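Side-chain contact in tryptophan--tRNA ligase (Mycoplasma pneumoniae, PDB 2YY5), which probably attaches tryptophan to its cognate tRNA in an ATP-dependent reaction, working as a homodimeric class I aminoacyl-tRNA synthetase: residues 105-109 / 110-114. The protein carries 1 engineered substitution. Sequence-based numbering, arbitrary orientation.
Sequences LQRMT and QFKAK
Lys112 reaches back from the first turn of helix 109-115 over the bend that joins it to helix 102-106. Its CG lies 3.7 Å from Met108 O, and a final bend (chi4 74°) turns NZ to the backbone of Arg107, where it makes a weak hydrogen bond of 3.4 Å with Arg107 O. A long, flexible amine suits this exposed place, since its methylenes cover the peptide while its tip meets a carbonyl in the bend. The Arg107 side chain runs obliquely across it, and Arg107 NH2 stays 5.0 Å from Lys112 NZ, close enough that the like charges probably disfavour a nearer approach.

Thr109 starts the second helix, where its exposed, hydrogen-bonded hydroxyl is a fitting polar group; Ala113 N bonds to Thr109 O at 3.0 Å. Met108, the N-cap residue, accepts from Lys112 N and more weakly from Phe111 N, so one oxygen serves two amides as the turn begins.

Phe111 is buried. With CG anti to the backbone N (chi1 173°), its ring presents an edge to Gln106 O, 3.6 Å from Phe111 CD2, while its CB packs on Met108 CB at 4.1 Å. An apolar ring suits this place because it also touches Leu133 and Ile128.

Gln110 lies near Asp156 and Lys202, predicted ATP-binding residues, placing the bend probably beside the active site. Leu105 shares Leu133 of helix 131-144 with Phe111, while Met108 touches Gln159 of helix 158-175, whose OE1 accepts from Thr109 N; Leu105 also packs on Thr130 of the second subunit, bringing the corner between helices 102-106 and 109-115 to the dimer interface.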
loop_
_atom_site.group_PDB
_atom_site.type_symbol
_atom_site.label_atom_id
_atom_site.label_comp_id
_atom_site.label_asym_id
_atom_site.label_seq_id
_atom_site.Cartn_x
_atom_site.Cartn_y
_atom_site.Cartn_z
ATOM N N LEU B 105 -13.620 -2.930 -5.771
ATOM C CA LEU B 105 -12.820 -3.931 -5.080
ATOM C C LEU B 105 -13.699 -4.910 -4.311
ATOM O O LEU B 105 -13.355 -6.084 -4.169
ATOM C CB LEU B 105 -11.815 -3.252 -4.140
ATOM C CG LEU B 105 -10.696 -2.464 -4.842
ATOM C CD1 LEU B 105 -9.919 -1.644 -3.823
ATOM C CD2 LEU B 105 -9.770 -3.426 -5.596
ATOM N N GLN B 106 -14.849 -4.431 -3.840
ATOM C CA GLN B 106 -15.778 -5.269 -3.081
ATOM C C GLN B 106 -16.587 -6.252 -3.918
ATOM O O GLN B 106 -17.054 -7.268 -3.407
ATOM C CB GLN B 106 -16.717 -4.386 -2.273
ATOM C CG GLN B 106 -16.014 -3.690 -1.137
ATOM C CD GLN B 106 -16.917 -2.750 -0.379
ATOM O OE1 GLN B 106 -16.628 -2.389 0.765
ATOM N NE2 GLN B 106 -18.014 -2.333 -1.012
ATOM N N ARG B 107 -16.760 -5.947 -5.200
ATOM C CA ARG B 107 -17.506 -6.831 -6.088
ATOM C C ARG B 107 -16.620 -7.950 -6.639
ATOM O O ARG B 107 -17.121 -8.871 -7.289
ATOM C CB ARG B 107 -18.125 -6.048 -7.258
ATOM C CG ARG B 107 -19.398 -5.274 -6.927
ATOM C CD ARG B 107 -19.080 -3.984 -6.202
ATOM N NE ARG B 107 -20.245 -3.135 -5.956
ATOM C CZ ARG B 107 -21.094 -3.288 -4.943
ATOM N NH1 ARG B 107 -22.122 -2.459 -4.808
ATOM N NH2 ARG B 107 -20.919 -4.263 -4.058
ATOM N N MET B 108 -15.311 -7.876 -6.389
ATOM C CA MET B 108 -14.396 -8.913 -6.875
ATOM C C MET B 108 -14.853 -10.264 -6.328
ATOM O O MET B 108 -15.063 -10.424 -5.126
ATOM C CB MET B 108 -12.958 -8.627 -6.430
ATOM C CG MET B 108 -12.318 -7.393 -7.057
ATOM S SD MET B 108 -11.840 -7.593 -8.793
ATOM C CE MET B 108 -13.203 -6.766 -9.620
ATOM N N THR B 109 -15.017 -11.234 -7.217
ATOM C CA THR B 109 -15.472 -12.555 -6.808
ATOM C C THR B 109 -14.502 -13.212 -5.843
ATOM O O THR B 109 -14.913 -13.875 -4.895
ATOM C CB THR B 109 -15.683 -13.486 -8.032
ATOM O OG1 THR B 109 -14.437 -13.682 -8.712
ATOM C CG2 THR B 109 -16.690 -12.873 -8.997
ATOM N N GLN B 110 -13.212 -13.025 -6.079
ATOM C CA GLN B 110 -12.208 -13.621 -5.216
ATOM C C GLN B 110 -12.311 -13.059 -3.804
ATOM O O GLN B 110 -12.043 -13.756 -2.830
ATOM C CB GLN B 110 -10.815 -13.354 -5.768
ATOM C CG GLN B 110 -9.888 -14.538 -5.675
ATOM C CD GLN B 110 -10.102 -15.525 -6.800
ATOM O OE1 GLN B 110 -10.223 -15.134 -7.962
ATOM N NE2 GLN B 110 -10.132 -16.812 -6.468
ATOM N N PHE B 111 -12.695 -11.793 -3.689
ATOM C CA PHE B 111 -12.830 -11.165 -2.379
ATOM C C PHE B 111 -14.034 -11.714 -1.635
ATOM O O PHE B 111 -13.961 -11.985 -0.440
ATOM C CB PHE B 111 -12.987 -9.654 -2.511
ATOM C CG PHE B 111 -13.288 -8.971 -1.213
ATOM C CD1 PHE B 111 -12.390 -9.038 -0.151
ATOM C CD2 PHE B 111 -14.471 -8.273 -1.042
ATOM C CE1 PHE B 111 -12.671 -8.422 1.061
ATOM C CE2 PHE B 111 -14.760 -7.651 0.171
ATOM C CZ PHE B 111 -13.860 -7.725 1.223
ATOM N N LYS B 112 -15.149 -11.853 -2.344
ATOM C CA LYS B 112 -16.368 -12.378 -1.748
ATOM C C LYS B 112 -16.130 -13.790 -1.208
ATOM O O LYS B 112 -16.400 -14.077 -0.043
ATOM C CB LYS B 112 -17.494 -12.424 -2.787
ATOM C CG LYS B 112 -18.107 -11.081 -3.185
ATOM C CD LYS B 112 -19.244 -11.321 -4.181
ATOM C CE LYS B 112 -20.198 -10.141 -4.298
ATOM N NZ LYS B 112 -19.620 -8.997 -5.042
ATOM N N ALA B 113 -15.614 -14.664 -2.064
ATOM C CA ALA B 113 -15.363 -16.050 -1.696
ATOM C C ALA B 113 -14.232 -16.206 -0.696
ATOM O O ALA B 113 -14.012 -17.293 -0.157
ATOM C CB ALA B 113 -15.058 -16.863 -2.936
ATOM N N LYS B 114 -13.509 -15.123 -0.448
ATOM C CA LYS B 114 -12.393 -15.180 0.478
ATOM C C LYS B 114 -12.757 -14.529 1.813
ATOM O O LYS B 114 -12.307 -14.977 2.866
ATOM C CB LYS B 114 -11.173 -14.507 -0.161
ATOM C CG LYS B 114 -9.838 -14.970 0.393
ATOM C CD LYS B 114 -8.740 -14.963 -0.674
ATOM C CE LYS B 114 -8.936 -16.075 -1.696
ATOM N NZ LYS B 114 -7.725 -16.271 -2.548
#